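Local coordinates for putative periplasmic protein (Wolinella succinogenes, PDB 3KN3), which probably binds a small solute in the periplasm for ABC-type uptake, perhaps an oxyanion such as tungstate, and has been seen with glutathione bound, at residues V65-V70 with I76-V81; Q96-M101 with V190-G195; K108-E113 with E145-E150. All blocks are in the same frame, centred on the assembly; numbering follows the deposited sequence.

Interaction 1 of 3, residues V65-V70 with I76-V81. With ACY (acetic acid), chain F.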
loop_
_atom_site.group_PDB
_atom_site.type_symbol
_atom_site.label_atom_id
_atom_site.label_comp_id
_atom_site.label_asym_id
_atom_site.label_seq_id
_atom_site.Cartn_x
_atom_site.Cartn_y
_atom_site.Cartn_z
ATOM N N VAL A 65 9.945 4.662 7.645
ATOM C CA VAL A 65 11.152 3.925 7.989
ATOM C C VAL A 65 12.008 3.566 6.787
ATOM O O VAL A 65 13.223 3.463 6.917
ATOM C CB VAL A 65 10.845 2.646 8.800
ATOM C CG1 VAL A 65 10.616 2.992 10.267
ATOM C CG2 VAL A 65 9.658 1.918 8.213
ATOM N N GLU A 66 11.385 3.370 5.625
ATOM C CA GLU A 66 12.149 3.126 4.406
ATOM C C GLU A 66 13.192 4.222 4.247
ATOM O O GLU A 66 14.362 3.960 3.955
ATOM C CB GLU A 66 11.238 3.108 3.182
ATOM C CG GLU A 66 10.238 1.972 3.157
ATOM C CD GLU A 66 9.306 2.079 1.974
ATOM O OE1 GLU A 66 9.662 2.825 1.037
ATOM O OE2 GLU A 66 8.227 1.436 1.978
ATOM N N LEU A 67 12.762 5.460 4.471
ATOM C CA LEU A 67 13.651 6.609 4.328
ATOM C C LEU A 67 14.754 6.633 5.399
ATOM O O LEU A 67 15.909 6.907 5.096
ATOM C CB LEU A 67 12.844 7.908 4.304
ATOM C CG LEU A 67 11.754 7.946 3.224
ATOM C CD1 LEU A 67 11.521 9.374 2.739
ATOM C CD2 LEU A 67 12.081 7.039 2.033
ATOM N N GLU A 68 14.383 6.334 6.639
ATOM C CA GLU A 68 15.349 6.116 7.713
ATOM C C GLU A 68 16.402 5.128 7.267
ATOM O O GLU A 68 17.605 5.355 7.415
ATOM C CB GLU A 68 14.644 5.486 8.906
ATOM C CG GLU A 68 13.538 6.301 9.470
ATOM C CD GLU A 68 13.990 7.037 10.689
ATOM O OE1 GLU A 68 13.220 7.888 11.184
ATOM O OE2 GLU A 68 15.123 6.757 11.148
ATOM N N TYR A 69 15.908 4.007 6.750
ATOM C CA TYR A 69 16.720 2.885 6.332
ATOM C C TYR A 69 17.808 3.327 5.364
ATOM O O TYR A 69 18.987 3.070 5.595
ATOM C CB TYR A 69 15.821 1.851 5.662
ATOM C CG TYR A 69 16.353 0.439 5.640
ATOM C CD1 TYR A 69 16.537 -0.268 6.819
ATOM C CD2 TYR A 69 16.628 -0.204 4.434
ATOM C CE1 TYR A 69 16.994 -1.562 6.808
ATOM C CE2 TYR A 69 17.087 -1.490 4.408
ATOM C CZ TYR A 69 17.272 -2.172 5.602
ATOM O OH TYR A 69 17.726 -3.468 5.597
ATOM N N VAL A 70 17.402 3.990 4.283
ATOM C CA VAL A 70 18.337 4.507 3.281
ATOM C C VAL A 70 19.366 5.413 3.927
ATOM O O VAL A 70 20.573 5.282 3.726
ATOM C CB VAL A 70 17.595 5.348 2.239
ATOM C CG1 VAL A 70 18.575 5.921 1.216
ATOM C CG2 VAL A 70 16.518 4.523 1.583
ATOM N N ILE A 76 19.969 0.716 -0.316
ATOM C CA ILE A 76 20.196 1.648 -1.414
ATOM C C ILE A 76 19.234 1.321 -2.541
ATOM O O ILE A 76 18.575 0.283 -2.516
ATOM C CB ILE A 76 21.619 1.550 -1.952
ATOM C CG1 ILE A 76 21.887 0.157 -2.517
ATOM C CG2 ILE A 76 22.639 1.880 -0.866
ATOM C CD1 ILE A 76 23.300 0.004 -3.095
ATOM N N ASP A 77 19.142 2.225 -3.512
ATOM C CA ASP A 77 18.376 2.005 -4.744
ATOM C C ASP A 77 16.887 1.818 -4.500
ATOM O O ASP A 77 16.215 1.060 -5.201
ATOM C CB ASP A 77 18.950 0.829 -5.535
ATOM C CG ASP A 77 20.386 1.066 -5.963
ATOM O OD1 ASP A 77 21.113 0.079 -6.205
ATOM O OD2 ASP A 77 20.799 2.241 -6.045
ATOM N N ARG A 78 16.382 2.531 -3.503
ATOM C CA ARG A 78 14.960 2.517 -3.175
ATOM C C ARG A 78 14.123 2.732 -4.443
ATOM O O ARG A 78 14.327 3.689 -5.179
ATOM C CB ARG A 78 14.684 3.563 -2.083
ATOM C CG ARG A 78 13.342 4.251 -2.148
ATOM C CD ARG A 78 12.253 3.477 -1.433
ATOM N NE ARG A 78 11.555 4.313 -0.461
ATOM C CZ ARG A 78 10.505 5.077 -0.747
ATOM N NH1 ARG A 78 10.019 5.123 -1.982
ATOM N NH2 ARG A 78 9.943 5.796 0.208
ATOM N N THR A 79 13.196 1.816 -4.693
ATOM C CA THR A 79 12.489 1.724 -5.962
ATOM C C THR A 79 11.022 1.344 -5.721
ATOM O O THR A 79 10.732 0.234 -5.291
ATOM C CB THR A 79 13.155 0.641 -6.862
ATOM O OG1 THR A 79 14.473 1.062 -7.248
ATOM C CG2 THR A 79 12.313 0.331 -8.102
ATOM N N PRO A 80 10.083 2.270 -5.985
ATOM C CA PRO A 80 8.671 1.978 -5.714
ATOM C C PRO A 80 7.991 1.106 -6.763
ATOM O O PRO A 80 8.260 1.235 -7.959
ATOM C CB PRO A 80 8.024 3.364 -5.706
ATOM C CG PRO A 80 9.154 4.321 -5.510
ATOM C CD PRO A 80 10.296 3.700 -6.245
ATOM N N VAL A 81 7.113 0.221 -6.296
ATOM C CA VAL A 81 6.238 -0.542 -7.172
ATOM C C VAL A 81 4.805 -0.205 -6.795
ATOM O O VAL A 81 4.386 -0.414 -5.663
ATOM C CB VAL A 81 6.445 -2.055 -7.017
ATOM C CG1 VAL A 81 5.448 -2.831 -7.892
ATOM C CG2 VAL A 81 7.885 -2.434 -7.326
HETATM C C ACY F . 7.162 7.164 -3.430
HETATM O O ACY F . 7.036 7.526 -4.628
HETATM O OXT ACY F . 8.053 7.588 -2.659
HETATM C CH3 ACY F . 6.197 6.158 -2.873
#

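Interaction 2 of 3, residues Q96-M101 with V190-G195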
loop_
_atom_site.group_PDB
_atom_site.type_symbol
_atom_site.label_atom_id
_atom_site.label_comp_id
_atom_site.label_asym_id
_atom_site.label_seq_id
_atom_site.Cartn_x
_atom_site.Cartn_y
_atom_site.Cartn_z
ATOM N N GLN A 96 -22.688 9.887 -7.138
ATOM C CA GLN A 96 -23.042 11.141 -7.801
ATOM C C GLN A 96 -22.450 12.357 -7.102
ATOM O O GLN A 96 -21.965 13.278 -7.749
ATOM C CB GLN A 96 -24.561 11.293 -7.904
ATOM C CG GLN A 96 -25.162 10.445 -8.985
ATOM C CD GLN A 96 -24.330 10.486 -10.247
ATOM O OE1 GLN A 96 -23.751 9.478 -10.651
ATOM N NE2 GLN A 96 -24.237 11.663 -10.860
ATOM N N LYS A 97 -22.472 12.337 -5.777
ATOM C CA LYS A 97 -22.014 13.459 -4.959
ATOM C C LYS A 97 -20.623 14.021 -5.305
ATOM O O LYS A 97 -20.412 15.236 -5.241
ATOM C CB LYS A 97 -22.045 13.061 -3.482
ATOM C CG LYS A 97 -21.964 14.234 -2.530
ATOM C CD LYS A 97 -22.023 13.744 -1.096
ATOM C CE LYS A 97 -22.402 14.861 -0.142
ATOM N NZ LYS A 97 -23.791 15.341 -0.364
ATOM N N PHE A 98 -19.690 13.132 -5.656
ATOM C CA PHE A 98 -18.291 13.500 -5.860
ATOM C C PHE A 98 -17.832 13.421 -7.312
ATOM O O PHE A 98 -16.659 13.653 -7.605
ATOM C CB PHE A 98 -17.379 12.620 -5.006
ATOM C CG PHE A 98 -17.637 12.734 -3.529
ATOM C CD1 PHE A 98 -17.882 11.598 -2.759
ATOM C CD2 PHE A 98 -17.645 13.974 -2.904
ATOM C CE1 PHE A 98 -18.122 11.702 -1.389
ATOM C CE2 PHE A 98 -17.887 14.082 -1.534
ATOM C CZ PHE A 98 -18.121 12.945 -0.777
ATOM N N THR A 99 -18.740 13.106 -8.231
ATOM C CA THR A 99 -18.320 12.912 -9.617
ATOM C C THR A 99 -17.515 14.113 -10.153
ATOM O O THR A 99 -17.891 15.276 -9.968
ATOM C CB THR A 99 -19.503 12.594 -10.549
ATOM O OG1 THR A 99 -20.438 13.668 -10.499
ATOM C CG2 THR A 99 -20.197 11.313 -10.110
ATOM N N GLY A 100 -16.386 13.817 -10.795
ATOM C CA GLY A 100 -15.535 14.857 -11.335
ATOM C C GLY A 100 -14.583 15.466 -10.322
ATOM O O GLY A 100 -13.701 16.224 -10.691
HETATM N N MSE A 101 -14.740 15.137 -9.043
HETATM C CA MSE A 101 -13.933 15.807 -8.026
HETATM C C MSE A 101 -12.600 15.146 -7.701
HETATM O O MSE A 101 -12.432 13.940 -7.840
HETATM C CB MSE A 101 -14.738 16.003 -6.765
HETATM C CG MSE A 101 -15.876 16.977 -6.927
HETATM SE SE MSE A 101 -16.749 17.222 -5.181
HETATM C CE MSE A 101 -18.437 18.013 -5.774
ATOM N N VAL A 190 -19.912 0.863 -2.191
ATOM C CA VAL A 190 -19.490 1.050 -3.563
ATOM C C VAL A 190 -18.354 2.076 -3.673
ATOM O O VAL A 190 -18.284 3.019 -2.879
ATOM C CB VAL A 190 -20.701 1.474 -4.404
ATOM C CG1 VAL A 190 -20.645 2.952 -4.737
ATOM C CG2 VAL A 190 -20.783 0.637 -5.639
ATOM N N ILE A 191 -17.446 1.884 -4.634
ATOM C CA ILE A 191 -16.388 2.872 -4.857
ATOM C C ILE A 191 -16.995 4.191 -5.264
ATOM O O ILE A 191 -17.795 4.271 -6.201
ATOM C CB ILE A 191 -15.372 2.480 -5.928
ATOM C CG1 ILE A 191 -14.551 1.278 -5.472
ATOM C CG2 ILE A 191 -14.437 3.667 -6.219
ATOM C CD1 ILE A 191 -13.489 0.889 -6.455
ATOM N N VAL A 192 -16.572 5.228 -4.563
ATOM C CA VAL A 192 -17.235 6.516 -4.593
ATOM C C VAL A 192 -16.203 7.554 -5.019
ATOM O O VAL A 192 -16.541 8.669 -5.389
ATOM C CB VAL A 192 -17.836 6.806 -3.183
ATOM C CG1 VAL A 192 -17.418 8.154 -2.648
ATOM C CG2 VAL A 192 -19.354 6.629 -3.192
ATOM N N LEU A 193 -14.934 7.155 -5.003
ATOM C CA LEU A 193 -13.865 8.035 -5.440
ATOM C C LEU A 193 -12.546 7.275 -5.618
ATOM O O LEU A 193 -12.130 6.540 -4.731
ATOM C CB LEU A 193 -13.712 9.176 -4.437
ATOM C CG LEU A 193 -12.962 10.422 -4.893
ATOM C CD1 LEU A 193 -13.346 11.601 -4.034
ATOM C CD2 LEU A 193 -11.480 10.160 -4.813
ATOM N N GLU A 194 -11.889 7.457 -6.766
ATOM C CA GLU A 194 -10.665 6.724 -7.083
ATOM C C GLU A 194 -9.826 7.446 -8.144
ATOM O O GLU A 194 -10.315 8.332 -8.825
ATOM C CB GLU A 194 -11.016 5.310 -7.566
ATOM C CG GLU A 194 -11.902 5.284 -8.819
ATOM C CD GLU A 194 -12.229 3.868 -9.322
ATOM O OE1 GLU A 194 -13.354 3.662 -9.827
ATOM O OE2 GLU A 194 -11.376 2.963 -9.223
ATOM N N GLY A 195 -8.557 7.070 -8.271
ATOM C CA GLY A 195 -7.715 7.558 -9.354
ATOM C C GLY A 195 -6.793 8.715 -9.021
ATOM O O GLY A 195 -5.708 8.832 -9.571
HETATM O O HOH W 1 -11.244 11.105 -8.680
#

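Interaction 3 of 3, residues K108-E113 with E145-E150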
loop_
_atom_site.group_PDB
_atom_site.type_symbol
_atom_site.label_atom_id
_atom_site.label_comp_id
_atom_site.label_asym_id
_atom_site.label_seq_id
_atom_site.Cartn_x
_atom_site.Cartn_y
_atom_site.Cartn_z
ATOM N N LYS A 108 -12.912 18.273 1.428
ATOM C CA LYS A 108 -13.449 19.587 1.793
ATOM C C LYS A 108 -14.966 19.545 1.884
ATOM O O LYS A 108 -15.556 20.126 2.791
ATOM C CB LYS A 108 -13.027 20.649 0.774
ATOM C CG LYS A 108 -11.823 21.472 1.206
ATOM C CD LYS A 108 -10.849 21.738 0.056
ATOM C CE LYS A 108 -9.558 22.392 0.561
ATOM N NZ LYS A 108 -8.386 22.153 -0.346
ATOM N N LEU A 109 -15.590 18.859 0.930
ATOM C CA LEU A 109 -17.034 18.753 0.887
ATOM C C LEU A 109 -17.544 17.950 2.077
ATOM O O LEU A 109 -18.541 18.296 2.695
ATOM C CB LEU A 109 -17.483 18.084 -0.414
ATOM C CG LEU A 109 -19.003 18.091 -0.629
ATOM C CD1 LEU A 109 -19.539 19.515 -0.495
ATOM C CD2 LEU A 109 -19.378 17.484 -1.986
ATOM N N ILE A 110 -16.852 16.859 2.365
ATOM C CA ILE A 110 -17.150 16.011 3.499
ATOM C C ILE A 110 -17.136 16.831 4.783
ATOM O O ILE A 110 -18.050 16.742 5.599
ATOM C CB ILE A 110 -16.138 14.848 3.590
ATOM C CG1 ILE A 110 -16.462 13.790 2.539
ATOM C CG2 ILE A 110 -16.148 14.222 4.957
ATOM C CD1 ILE A 110 -15.341 12.795 2.295
ATOM N N GLU A 111 -16.109 17.652 4.944
ATOM C CA GLU A 111 -16.040 18.520 6.104
ATOM C C GLU A 111 -17.188 19.525 6.132
ATOM O O GLU A 111 -17.909 19.636 7.126
ATOM C CB GLU A 111 -14.708 19.252 6.141
ATOM C CG GLU A 111 -14.496 19.996 7.428
ATOM C CD GLU A 111 -13.192 20.738 7.445
ATOM O OE1 GLU A 111 -12.841 21.316 6.392
ATOM O OE2 GLU A 111 -12.522 20.745 8.504
ATOM N N LYS A 112 -17.345 20.256 5.034
ATOM C CA LYS A 112 -18.405 21.253 4.907
ATOM C C LYS A 112 -19.780 20.676 5.259
ATOM O O LYS A 112 -20.488 21.209 6.113
ATOM C CB LYS A 112 -18.401 21.870 3.496
ATOM C CG LYS A 112 -19.515 22.886 3.225
ATOM C CD LYS A 112 -19.122 23.880 2.121
ATOM C CE LYS A 112 -19.965 23.729 0.852
ATOM N NZ LYS A 112 -21.281 24.425 0.931
ATOM N N GLU A 113 -20.153 19.579 4.614
ATOM C CA GLU A 113 -21.458 18.983 4.870
ATOM C C GLU A 113 -21.458 18.098 6.112
ATOM O O GLU A 113 -22.501 17.600 6.525
ATOM C CB GLU A 113 -21.941 18.210 3.643
ATOM C CG GLU A 113 -22.108 19.092 2.420
ATOM C CD GLU A 113 -22.753 18.364 1.272
ATOM O OE1 GLU A 113 -23.004 17.153 1.417
ATOM O OE2 GLU A 113 -23.012 18.995 0.227
ATOM N N GLU A 145 -13.457 16.564 15.007
ATOM C CA GLU A 145 -14.749 16.907 14.430
ATOM C C GLU A 145 -15.766 15.855 14.793
ATOM O O GLU A 145 -15.432 14.676 14.889
ATOM C CB GLU A 145 -14.667 17.006 12.907
ATOM C CG GLU A 145 -14.606 18.418 12.385
ATOM C CD GLU A 145 -13.208 18.974 12.420
ATOM O OE1 GLU A 145 -12.856 19.755 11.510
ATOM O OE2 GLU A 145 -12.451 18.615 13.350
ATOM N N SER A 146 -17.013 16.272 14.984
ATOM C CA SER A 146 -18.042 15.328 15.394
ATOM C C SER A 146 -18.247 14.205 14.367
ATOM O O SER A 146 -18.538 13.065 14.743
ATOM C CB SER A 146 -19.353 16.040 15.731
ATOM O OG SER A 146 -19.838 16.814 14.650
ATOM N N TRP A 147 -18.055 14.519 13.083
ATOM C CA TRP A 147 -18.315 13.558 11.994
ATOM C C TRP A 147 -17.147 12.599 11.711
ATOM O O TRP A 147 -17.287 11.639 10.958
ATOM C CB TRP A 147 -18.695 14.307 10.706
ATOM C CG TRP A 147 -17.735 15.406 10.410
ATOM C CD1 TRP A 147 -17.816 16.691 10.834
ATOM C CD2 TRP A 147 -16.512 15.302 9.670
ATOM N NE1 TRP A 147 -16.734 17.402 10.396
ATOM C CE2 TRP A 147 -15.918 16.570 9.671
ATOM C CE3 TRP A 147 -15.873 14.262 8.990
ATOM C CZ2 TRP A 147 -14.717 16.830 9.028
ATOM C CZ3 TRP A 147 -14.678 14.521 8.352
ATOM C CH2 TRP A 147 -14.113 15.793 8.376
ATOM N N TYR A 148 -16.000 12.873 12.320
ATOM C CA TYR A 148 -14.796 12.079 12.103
ATOM C C TYR A 148 -14.610 11.044 13.225
ATOM O O TYR A 148 -14.193 11.368 14.327
ATOM C CB TYR A 148 -13.578 13.010 11.976
ATOM C CG TYR A 148 -12.287 12.304 11.654
ATOM C CD1 TYR A 148 -11.347 12.024 12.644
ATOM C CD2 TYR A 148 -12.004 11.918 10.357
ATOM C CE1 TYR A 148 -10.156 11.362 12.337
ATOM C CE2 TYR A 148 -10.834 11.271 10.041
ATOM C CZ TYR A 148 -9.908 10.991 11.023
ATOM O OH TYR A 148 -8.745 10.338 10.658
ATOM N N ILE A 149 -14.931 9.794 12.919
ATOM C CA ILE A 149 -14.916 8.710 13.886
ATOM C C ILE A 149 -13.685 7.789 13.694
ATOM O O ILE A 149 -13.359 7.390 12.572
ATOM C CB ILE A 149 -16.248 7.902 13.829
ATOM C CG1 ILE A 149 -17.333 8.612 14.633
ATOM C CG2 ILE A 149 -16.092 6.493 14.410
ATOM C CD1 ILE A 149 -17.689 9.979 14.108
ATOM N N GLU A 150 -13.004 7.480 14.798
ATOM C CA GLU A 150 -11.892 6.528 14.812
ATOM C C GLU A 150 -12.356 5.190 15.397
ATOM O O GLU A 150 -12.666 5.093 16.579
ATOM C CB GLU A 150 -10.712 7.089 15.611
ATOM C CG GLU A 150 -10.659 8.621 15.635
ATOM C CD GLU A 150 -9.241 9.178 15.614
ATOM O OE1 GLU A 150 -8.971 10.160 16.342
ATOM O OE2 GLU A 150 -8.398 8.637 14.870
#

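Interaction 1 of 3, residues V65-V70 with I76-V81
Glu66 OE1 is gripped twice: it pairs with the charge of Arg78 and is hydrogen-bonded with Ser204 OG. It lies 2.8 Å from Arg78 NE, although the exact place of this oxygen is doubtful. The setting is an alpha/beta lobe of the periplasmic binding protein fold. Helix 63-72 leads through a short connection into strand 78-82, and the axes of segments 65-70 and 78-81 run nearly antiparallel, at 157°. Strand 78-82 is in turn paired with strand 202-208, which carries Ser204.

The salt bridge rests on charge alone. OE1 sits over one face of the Arg78 guanidinium, and no N-H points at it. The carboxylate and guanidinium planes stand 78° apart. Glu66 reaches across with its chain extended beyond CG. Arg78 is bent at chi2 and chi3, which brings its head over to the helix. Leu67 CD2 meets the same group obliquely, 3.1 Å from Arg78 NH2, though so short an approach is doubtful. Nearer the backbone, Val70 CG2 packs on Arg78 CB at 4.2 Å.

The other end of the carboxylate is also held, since Glu66 OE2 bonds to Ala62 N. The side chain lies about 5 Å from that of His61, which has been seen to bind glutathione, though none is bound here. An acetate, probably from the crystallisation liquor, lies at the guanidinium edge beside Pro80 CG. Its OXT accepts a hydrogen bond from Arg78 NH1, 3.2 Å long and fairly straight at 158°.

Interaction 2 of 3, residues Q96-M101 with V190-G195
Phe98, Leu193 and Val192 carry this contact, and all three are buried. It joins the end of helix 93-98 to strand 190-193, an outermost strand of the five-stranded sheet in one lobe of the periplasmic binding protein fold. The strand is irregular here. Val192 and Leu193 both face Ile88 of the neighbouring strand 86-90, which makes a classic beta bulge. This is consistent with two successive side chains meeting the same phenylalanine.

Phe98 has more surface buried than any other single residue here. Its CB points toward the strand, and its CG stands anti to its carbonyl carbon (chi1 -60°). Val192 CG1 comes in at the ring edge, near the ring plane, 3.5 Å from Phe98 CD1. The valine chi1 of 128° is close to eclipsed, so this side chain may be somewhat strained. Leu193 CD1 approaches from an oblique direction and touches the base of the side chain, 4.3 Å from Phe98 CB. Lys97 CG lies over one face of the Phe98 ring, toward the rim. Helix 103-113 adds to the packing: Ala106 touches both Phe98 and Leu193.

After Phe98 the chain makes a type II beta turn to Met101, which is selenomethionine in the crystal. The turn is closed by Met101 N on Phe98 O at 2.8 Å. Gly100 takes the turn position with positive phi (83°), where a side chain would press on the preceding carbonyl. Overlapping the turn, Gln96 O accepts from both Thr99 N and Thr99 OG1, which come from the same face of its plane. A water links the two chain segments past the turn, donating to Met101 O at 3.2 Å and to Glu194 O at 2.9 Å.

Interaction 3 of 3, residues K108-E113 with E145-E150
The Trp147 indole is wedged between its own turn and helix 103-113. Glu111 CA lies 3.5 Å above one face, toward the rim. The opposite face carries Glu145 CB and Tyr148 CB, both also toward the rim. Here a helix packs on the type I turn from Glu145 to Tyr148, which leads into edge strand 148-150 of an alpha/beta lobe. Obliquely to the ring, Glu111 CG reaches Trp147 CZ2 at 3.6 Å and Ile110 CG2 reaches Trp147 CZ3 at 3.7 Å.

Glu111 CG is anti to the backbone N (chi1 -171°), which lays the chain past the indole and carries its carboxylate to Glu145. Glu111 OE2 and Glu145 OE1 are 3.2 Å apart, two acceptors without a bond. Lys140 forms a salt bridge with Glu111 and a long, weak ion pair with Glu145, so it probably eases their repulsion. Replacing Trp147 with an alanine would probably open a gap between helix and turn and leave Ile110 and Glu111 without their aromatic partner.

Trp147 and Ile149 bond by their backbones to Phe117 of strand 117-119, while Ile110 packs on Trp134 of helix 125-138 and Phe98 of helix 93-98.

From the N terminus, interaction 1 comes first and closes a short loop between helix 63-72 and strand 78-82, in the lobe built on the six-stranded sheet. The chain then enters the lobe of the five-stranded sheet. Interaction 2 opens at 96-101 and closes only at 190-195. Interaction 3, from 108-113 to 145-150, is nested inside that long loop, and no loops cross. Interaction 2 ties helix 93-98 to outermost strand 190-193. Interaction 3 ties helix 103-113 to the turn that enters the other outermost strand, 148-150. They touch directly: Lys97 NZ and Glu113 OE1 form a 2.7 Å salt bridge, and Phe98 packs on Leu109. Interaction 1 stands apart, its centre about 32 Å from that of interaction 2.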